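Local atomic coordinates of Lmo2812 protein (Listeria monocytogenes EGD-e, PDB entry 5ZQA), a protein that probably acts as a serine-type D-Ala-D-Ala carboxypeptidase, a penicillin-binding protein of the S11 family that trims peptidoglycan stem peptides. Residues L66-L71 / S116-M121; V72-D77 / S187-V192. All coordinates share one frame; numbering follows the deposited sequence.

Helix 65-77 supplies one side of both contacts, and the example illustrates how one helix can run from beside a predicted active site to a partly exposed metal site. Contact 1 uses its first half, against the end of helix 111-120; contact 2 uses its second half, against the end of helix 175-188 and the turn that follows. The centres lie 11 Å apart, and the segments alternate along the chain: 66-71, 72-77, 116-121, 187-192. Contact 1 is the deeper, next to the predicted active-site lysine, whereas contact 2 sits farther out and carries magnesium. F70 against T188 and H189, and L119 against V192, make the two a continuous packing.

Contact 1: residues L66-L71 / S116-M121; sequences LMTAFL and SAMLTM
M118 reaches from helix 111-120 to the backbone of helix 65-77, its methyl CE standing 3.7 Å from the N of A69. The chain leaves its helix fully extended, with CG anti to the backbone N (chi1 174°) and chi2 extended too, and bends only at chi3 (77°). The straight part spans the gap between the helices; the final bend turns CE onto A69, whose CB lies 3.9 Å away. The sulfur remains beside T68: SD is 3.7 Å from CG2, and the two side chains cross at a slant. T68 thus offers its methyl to the thioether, while its hydroxyl OG1 is hydrogen-bonded to the carbonyl O of A161. L119 reaches the methyl of A69 from another direction, bringing CD2 to 4.0 Å from the alanine CB and to 4.3 Å from CD2 of L66. The small A69 side chain is therefore met by two methyl groups, CE of M118 and CD2 of L119. L66 starts out pointing away from helix 111-120, yet its CD2 meets that leucine. No hydrogen bond crosses the interface, which is buried and essentially apolar, and the short helical segments run nearly antiparallel, at 148°, with their axes 10.4 Å apart at closest approach. Helix 139-150 adds F139 and M143 beside T68. M118 also touches K65, the predicted proton acceptor, which places the packing beside the probable SxxK motif (S62, K65). The contact packs helix 65-77, which begins at that motif, into the helical part of the fold, as in serine penicillin-binding proteins.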
ATOM      1  N   LEU A  66      -1.304   0.752  -3.324  1.00  8.22           N
ATOM      2  CA  LEU A  66      -2.662   0.942  -2.811  1.00  7.52           C
ATOM      3  C   LEU A  66      -3.525   1.684  -3.827  1.00  8.70           C
ATOM      4  O   LEU A  66      -4.721   1.420  -3.931  1.00  7.84           O
ATOM      5  CB  LEU A  66      -2.652   1.693  -1.480  1.00  8.67           C
ATOM      6  CG  LEU A  66      -2.031   0.878  -0.335  1.00  9.52           C
ATOM      7  CD1 LEU A  66      -1.937   1.700   0.933  1.00 13.54           C
ATOM      8  CD2 LEU A  66      -2.827  -0.402  -0.061  1.00 11.24           C
ATOM      9  N   MET A  67      -2.926   2.600  -4.586  1.00  8.20           N
ATOM     10  CA  MET A  67      -3.705   3.303  -5.601  1.00  8.04           C
ATOM     11  C   MET A  67      -3.969   2.372  -6.776  1.00  7.89           C
ATOM     12  O   MET A  67      -5.068   2.372  -7.339  1.00  8.63           O
ATOM     13  CB  MET A  67      -3.001   4.571  -6.091  1.00  8.26           C
ATOM     14  CG  MET A  67      -3.741   5.248  -7.256  1.00  8.19           C
ATOM     15  SD  MET A  67      -5.427   5.762  -6.860  1.00 10.27           S
ATOM     16  CE  MET A  67      -5.117   7.325  -6.036  1.00 10.91           C
ATOM     17  N   THR A  68      -2.973   1.570  -7.143  1.00  8.76           N
ATOM     18  CA  THR A  68      -3.199   0.574  -8.182  1.00  7.95           C
ATOM     19  C   THR A  68      -4.301  -0.405  -7.758  1.00  8.57           C
ATOM     20  O   THR A  68      -5.173  -0.717  -8.563  1.00  8.65           O
ATOM     21  CB  THR A  68      -1.895  -0.163  -8.523  1.00  7.17           C
ATOM     22  OG1 THR A  68      -0.917   0.825  -8.883  1.00  9.44           O
ATOM     23  CG2 THR A  68      -2.071  -1.152  -9.698  1.00  9.10           C
ATOM     24  N   ALA A  69      -4.275  -0.856  -6.500  1.00  8.05           N
ATOM     25  CA  ALA A  69      -5.333  -1.730  -5.977  1.00  7.62           C
ATOM     26  C   ALA A  69      -6.698  -1.061  -6.098  1.00  8.08           C
ATOM     27  O   ALA A  69      -7.667  -1.696  -6.537  1.00  8.78           O
ATOM     28  CB  ALA A  69      -5.048  -2.116  -4.517  1.00 10.38           C
ATOM     29  N   PHE A  70      -6.783   0.210  -5.709  1.00  8.65           N
ATOM     30  CA  PHE A  70      -8.043   0.950  -5.795  1.00  8.18           C
ATOM     31  C   PHE A  70      -8.590   0.927  -7.214  1.00  8.78           C
ATOM     32  O   PHE A  70      -9.770   0.642  -7.429  1.00  8.56           O
ATOM     33  CB  PHE A  70      -7.863   2.405  -5.322  1.00  9.44           C
ATOM     34  CG  PHE A  70      -9.150   3.176  -5.251  1.00 11.14           C
ATOM     35  CD1 PHE A  70      -9.957   3.097  -4.133  1.00 16.58           C
ATOM     36  CD2 PHE A  70      -9.576   3.948  -6.323  1.00 14.40           C
ATOM     37  CE1 PHE A  70     -11.153   3.800  -4.066  1.00 17.63           C
ATOM     38  CE2 PHE A  70     -10.764   4.645  -6.260  1.00 17.22           C
ATOM     39  CZ  PHE A  70     -11.551   4.567  -5.127  1.00 18.63           C
ATOM     40  N   LEU A  71      -7.720   1.186  -8.182  1.00  7.51           N
ATOM     41  CA  LEU A  71      -8.146   1.239  -9.571  1.00  7.73           C
ATOM     42  C   LEU A  71      -8.515  -0.141 -10.148  1.00  8.76           C
ATOM     43  O   LEU A  71      -9.432  -0.241 -10.974  1.00 10.07           O
ATOM     44  CB  LEU A  71      -7.061   1.920 -10.414  1.00  9.31           C
ATOM     45  CG  LEU A  71      -7.012   3.425 -10.123  1.00  9.67           C
ATOM     46  CD1 LEU A  71      -5.803   4.074 -10.788  1.00 13.50           C
ATOM     47  CD2 LEU A  71      -8.295   4.128 -10.569  1.00 12.93           C
ATOM     48  N   SER A 116      -3.318 -10.236  -5.661  1.00  7.79           N
ATOM     49  CA  SER A 116      -2.827 -10.796  -4.404  1.00  8.05           C
ATOM     50  C   SER A 116      -1.319 -10.616  -4.259  1.00  9.06           C
ATOM     51  O   SER A 116      -0.849 -10.237  -3.193  1.00 10.98           O
ATOM     52  CB  SER A 116      -3.171 -12.281  -4.292  1.00  8.40           C
ATOM     53  OG  SER A 116      -4.574 -12.471  -4.318  1.00 10.59           O
ATOM     54  N   ALA A 117      -0.566 -10.901  -5.322  1.00  7.99           N
ATOM     55  CA  ALA A 117       0.895 -10.791  -5.270  1.00  9.94           C
ATOM     56  C   ALA A 117       1.340  -9.353  -5.019  1.00  9.94           C
ATOM     57  O   ALA A 117       2.244  -9.097  -4.220  1.00  9.33           O
ATOM     58  CB  ALA A 117       1.516 -11.329  -6.564  1.00  9.21           C
ATOM     59  N   MET A 118       0.693  -8.412  -5.692  1.00 10.44           N
ATOM     60  CA  MET A 118       0.981  -7.001  -5.476  1.00 10.55           C
ATOM     61  C   MET A 118       0.799  -6.606  -4.010  1.00 10.62           C
ATOM     62  O   MET A 118       1.677  -5.976  -3.418  1.00 10.39           O
ATOM     63  CB  MET A 118       0.091  -6.163  -6.395  1.00 10.65           C
ATOM     64  CG  MET A 118       0.187  -4.685  -6.179  1.00 12.83           C
ATOM     65  SD  MET A 118      -0.826  -3.792  -7.368  1.00 10.19           S
ATOM     66  CE  MET A 118      -2.458  -4.029  -6.665  1.00 10.81           C
ATOM     67  N   LEU A 119      -0.325  -6.986  -3.406  1.00 10.48           N
ATOM     68  CA  LEU A 119      -0.629  -6.522  -2.053  1.00 11.32           C
ATOM     69  C   LEU A 119       0.113  -7.299  -0.967  1.00 11.75           C
ATOM     70  O   LEU A 119       0.493  -6.718   0.058  1.00 13.05           O
ATOM     71  CB  LEU A 119      -2.135  -6.594  -1.793  1.00 11.93           C
ATOM     72  CG  LEU A 119      -2.988  -5.542  -2.506  1.00  9.94           C
ATOM     73  CD1 LEU A 119      -4.441  -5.748  -2.109  1.00 10.45           C
ATOM     74  CD2 LEU A 119      -2.522  -4.135  -2.165  1.00 10.50           C
ATOM     75  N   THR A 120       0.337  -8.591  -1.203  1.00 11.05           N
ATOM     76  CA  THR A 120       0.870  -9.490  -0.175  1.00 10.29           C
ATOM     77  C   THR A 120       2.399  -9.477  -0.128  1.00 11.24           C
ATOM     78  O   THR A 120       2.999  -9.197   0.921  1.00 13.20           O
ATOM     79  CB  THR A 120       0.364 -10.934  -0.410  1.00 13.37           C
ATOM     80  OG1 THR A 120      -1.067 -10.947  -0.340  1.00 15.51           O
ATOM     81  CG2 THR A 120       0.900 -11.887   0.635  1.00 14.00           C
ATOM     82  N   MET A 121       3.038  -9.752  -1.262  1.00 10.83           N
ATOM     83  CA  MET A 121       4.502  -9.814  -1.304  1.00 12.80           C
ATOM     84  C   MET A 121       5.145  -8.598  -1.958  1.00 11.13           C
ATOM     85  O   MET A 121       6.368  -8.542  -2.094  1.00 12.71           O
ATOM     86  CB  MET A 121       4.968 -11.085  -2.036  1.00 14.17           C
ATOM     87  CG  MET A 121       4.618 -11.131  -3.527  1.00 12.58           C
ATOM     88  SD  MET A 121       5.472 -12.443  -4.413  1.00 16.04           S
ATOM     89  CE  MET A 121       7.132 -11.769  -4.499  1.00 15.34           C
TER

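Contact 2: residues V72-D77 / S187-V192; sequences VLEAVD and STHPEV. With MG (magnesium ion), chain C; MG (magnesium ion), chain B.
A pair of magnesium sites, linked through the imidazole of H189, joins the end of helix 65-77 to the type I beta turn H189-V192, which follows helix 175-188. ND1 of H189 binds one magnesium ion at 2.1 Å, while NE2, the other ring nitrogen, donates to OE2 of E74 at 2.7 Å. That bond uses the anti lone pair of the carboxylate and is bent, with an N-H...O angle of 148° and OE2 tilted somewhat out of the ring plane; the carboxylate and ring planes stand 76° apart. With both nitrogens engaged, the rotation of the imidazole is fixed. L73 lays its CB over the centre of one ring face, a CH-pi contact 3.5 Å from the centroid, and F70 meets the ring edge-to-face. E191 takes the crowded position at chi1 (78°) and bends again at chi2, which brings OE2 to 1.9 Å from the magnesium held by H189. A water on this metal donates to the carbonyl O of L73 and to OD1 of D77, so D77 reaches the ion through the water. Its OD2 lies near the plane of the ring, at the CE1 edge. E74 also serves the second magnesium ion: OE1 binds it at 2.1 Å, four waters complete the ligands found, and one of those waters donates back to OE2 at 2.5 Å.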
ATOM      1  N   VAL A  72      -7.834  -1.195  -9.708  1.00  7.24           N
ATOM      2  CA  VAL A  72      -8.216  -2.555 -10.069  1.00  8.26           C
ATOM      3  C   VAL A  72      -9.604  -2.881  -9.543  1.00  8.63           C
ATOM      4  O   VAL A  72     -10.461  -3.379 -10.283  1.00  8.88           O
ATOM      5  CB  VAL A  72      -7.196  -3.572  -9.528  1.00  7.30           C
ATOM      6  CG1 VAL A  72      -7.733  -4.988  -9.621  1.00 10.47           C
ATOM      7  CG2 VAL A  72      -5.875  -3.428 -10.293  1.00  9.88           C
ATOM      8  N   LEU A  73      -9.837  -2.556  -8.277  1.00  6.99           N
ATOM      9  CA  LEU A  73     -11.114  -2.865  -7.634  1.00  7.64           C
ATOM     10  C   LEU A  73     -12.260  -2.047  -8.252  1.00  9.24           C
ATOM     11  O   LEU A  73     -13.369  -2.574  -8.448  1.00  9.62           O
ATOM     12  CB  LEU A  73     -11.007  -2.623  -6.132  1.00  7.99           C
ATOM     13  CG  LEU A  73     -10.066  -3.620  -5.452  1.00  8.51           C
ATOM     14  CD1 LEU A  73      -9.738  -3.179  -4.037  1.00 12.29           C
ATOM     15  CD2 LEU A  73     -10.664  -5.017  -5.447  1.00 11.14           C
ATOM     16  N   GLU A  74     -11.994  -0.782  -8.588  1.00  7.41           N
ATOM     17  CA  GLU A  74     -12.972   0.032  -9.324  1.00  8.53           C
ATOM     18  C   GLU A  74     -13.323  -0.611 -10.672  1.00 10.25           C
ATOM     19  O   GLU A  74     -14.493  -0.723 -11.038  1.00 10.94           O
ATOM     20  CB  GLU A  74     -12.441   1.454  -9.564  1.00 10.59           C
ATOM     21  CG  GLU A  74     -12.317   2.304  -8.310  1.00 11.94           C
ATOM     22  CD  GLU A  74     -13.663   2.800  -7.826  1.00 15.77           C
ATOM     23  OE1 GLU A  74     -14.263   3.655  -8.518  1.00 17.66           O
ATOM     24  OE2 GLU A  74     -14.140   2.314  -6.777  1.00 14.77           O
ATOM     25  N   ALA A  75     -12.303  -1.055 -11.394  1.00  9.44           N
ATOM     26  CA  ALA A  75     -12.506  -1.646 -12.718  1.00 11.50           C
ATOM     27  C   ALA A  75     -13.376  -2.889 -12.637  1.00 12.11           C
ATOM     28  O   ALA A  75     -14.268  -3.088 -13.470  1.00 11.29           O
ATOM     29  CB  ALA A  75     -11.166  -1.980 -13.368  1.00 11.03           C
ATOM     30  N   VAL A  76     -13.152  -3.721 -11.631  1.00  9.26           N
ATOM     31  CA  VAL A  76     -13.980  -4.911 -11.514  1.00 10.53           C
ATOM     32  C   VAL A  76     -15.430  -4.521 -11.194  1.00 12.05           C
ATOM     33  O   VAL A  76     -16.357  -5.057 -11.794  1.00 12.34           O
ATOM     34  CB  VAL A  76     -13.438  -5.884 -10.463  1.00 12.21           C
ATOM     35  CG1 VAL A  76     -14.395  -7.077 -10.298  1.00 15.94           C
ATOM     36  CG2 VAL A  76     -12.028  -6.356 -10.861  1.00 10.89           C
ATOM     37  N   ASP A  77     -15.635  -3.580 -10.280  1.00 12.66           N
ATOM     38  CA  ASP A  77     -16.998  -3.193  -9.918  1.00 13.01           C
ATOM     39  C   ASP A  77     -17.726  -2.566 -11.098  1.00 14.94           C
ATOM     40  O   ASP A  77     -18.946  -2.717 -11.244  1.00 14.22           O
ATOM     41  CB  ASP A  77     -16.996  -2.209  -8.745  1.00 13.47           C
ATOM     42  CG  ASP A  77     -16.669  -2.878  -7.431  1.00 20.25           C
ATOM     43  OD1 ASP A  77     -16.385  -4.095  -7.436  1.00 21.70           O
ATOM     44  OD2 ASP A  77     -16.680  -2.185  -6.393  1.00 16.87           O
ATOM     45  N   SER A 187     -13.003   2.293   2.778  1.00  9.42           N
ATOM     46  CA  SER A 187     -14.441   2.582   2.830  1.00 10.47           C
ATOM     47  C   SER A 187     -15.149   2.179   1.528  1.00 12.78           C
ATOM     48  O   SER A 187     -16.283   1.687   1.545  1.00 12.35           O
ATOM     49  CB  SER A 187     -14.673   4.065   3.139  1.00 15.13           C
ATOM     50  OG  SER A 187     -14.237   4.895   2.081  1.00 18.11           O
ATOM     51  N   THR A 188     -14.476   2.374   0.401  1.00  9.19           N
ATOM     52  CA  THR A 188     -15.060   2.075  -0.904  1.00  8.75           C
ATOM     53  C   THR A 188     -14.981   0.588  -1.238  1.00  9.18           C
ATOM     54  O   THR A 188     -15.892   0.026  -1.874  1.00  9.83           O
ATOM     55  CB  THR A 188     -14.357   2.880  -2.009  1.00  8.72           C
ATOM     56  OG1 THR A 188     -14.374   4.275  -1.666  1.00 13.12           O
ATOM     57  CG2 THR A 188     -15.051   2.686  -3.338  1.00 10.21           C
ATOM     58  N   HIS A 189     -13.894  -0.045  -0.806  1.00 10.01           N
ATOM     59  CA  HIS A 189     -13.656  -1.460  -1.070  1.00  9.31           C
ATOM     60  C   HIS A 189     -13.218  -2.178   0.195  1.00  9.69           C
ATOM     61  O   HIS A 189     -12.066  -2.591   0.303  1.00  9.67           O
ATOM     62  CB  HIS A 189     -12.599  -1.639  -2.174  1.00 10.31           C
ATOM     63  CG  HIS A 189     -12.991  -1.010  -3.469  1.00  8.70           C
ATOM     64  ND1 HIS A 189     -13.901  -1.589  -4.325  1.00 11.31           N
ATOM     65  CD2 HIS A 189     -12.648   0.178  -4.023  1.00 10.50           C
ATOM     66  CE1 HIS A 189     -14.082  -0.799  -5.368  1.00 10.46           C
ATOM     67  NE2 HIS A 189     -13.341   0.284  -5.208  1.00 11.33           N
ATOM     68  N   PRO A 190     -14.145  -2.354   1.149  1.00  9.36           N
ATOM     69  CA  PRO A 190     -13.798  -2.996   2.423  1.00  9.60           C
ATOM     70  C   PRO A 190     -13.188  -4.383   2.247  1.00  9.06           C
ATOM     71  O   PRO A 190     -12.417  -4.814   3.098  1.00 10.91           O
ATOM     72  CB  PRO A 190     -15.146  -3.067   3.169  1.00 10.53           C
ATOM     73  CG  PRO A 190     -16.186  -2.789   2.152  1.00 13.61           C
ATOM     74  CD  PRO A 190     -15.562  -1.965   1.081  1.00 10.98           C
ATOM     75  N   GLU A 191     -13.512  -5.055   1.148  1.00  8.49           N
ATOM     76  CA  GLU A 191     -12.989  -6.391   0.896  1.00 11.36           C
ATOM     77  C   GLU A 191     -11.472  -6.401   0.685  1.00 10.26           C
ATOM     78  O   GLU A 191     -10.867  -7.460   0.680  1.00  9.70           O
ATOM     79  CB  GLU A 191     -13.699  -7.026  -0.302  1.00 12.41           C
ATOM     80  CG  GLU A 191     -13.235  -6.561  -1.674  1.00 11.42           C
ATOM     81  CD  GLU A 191     -13.844  -5.248  -2.141  1.00 11.20           C
ATOM     82  OE1 GLU A 191     -14.616  -4.598  -1.393  1.00 10.28           O
ATOM     83  OE2 GLU A 191     -13.544  -4.841  -3.286  1.00 13.71           O
ATOM     84  N   VAL A 192     -10.849  -5.233   0.533  1.00  8.56           N
ATOM     85  CA  VAL A 192      -9.395  -5.218   0.385  1.00  7.69           C
ATOM     86  C   VAL A 192      -8.749  -5.849   1.617  1.00  8.68           C
ATOM     87  O   VAL A 192      -7.704  -6.507   1.514  1.00  8.89           O
ATOM     88  CB  VAL A 192      -8.864  -3.772   0.140  1.00  8.38           C
ATOM     89  CG1 VAL A 192      -9.035  -2.878   1.368  1.00 10.63           C
ATOM     90  CG2 VAL A 192      -7.397  -3.812  -0.314  1.00  9.64           C
TER
HETATM   91 MG    MG C 302     -14.545  -3.565  -4.261  1.00  0.36          MG
HETATM   92 MG    MG B 301     -16.354   4.116  -8.474  1.00 22.27          MG
HETATM   93  O   HOH W   1     -14.261  -4.377  -6.113  1.00 12.62           O
HETATM   94  O   HOH W   2     -16.282   3.612  -6.423  1.00 23.19           O
HETATM   95  O   HOH W   3     -16.860   2.086  -8.922  1.00 23.80           O
HETATM   96  O   HOH W   4     -15.686   6.063  -8.197  1.00 27.67           O
HETATM   97  O   HOH W   5     -16.419   4.493 -10.398  1.00 22.88           O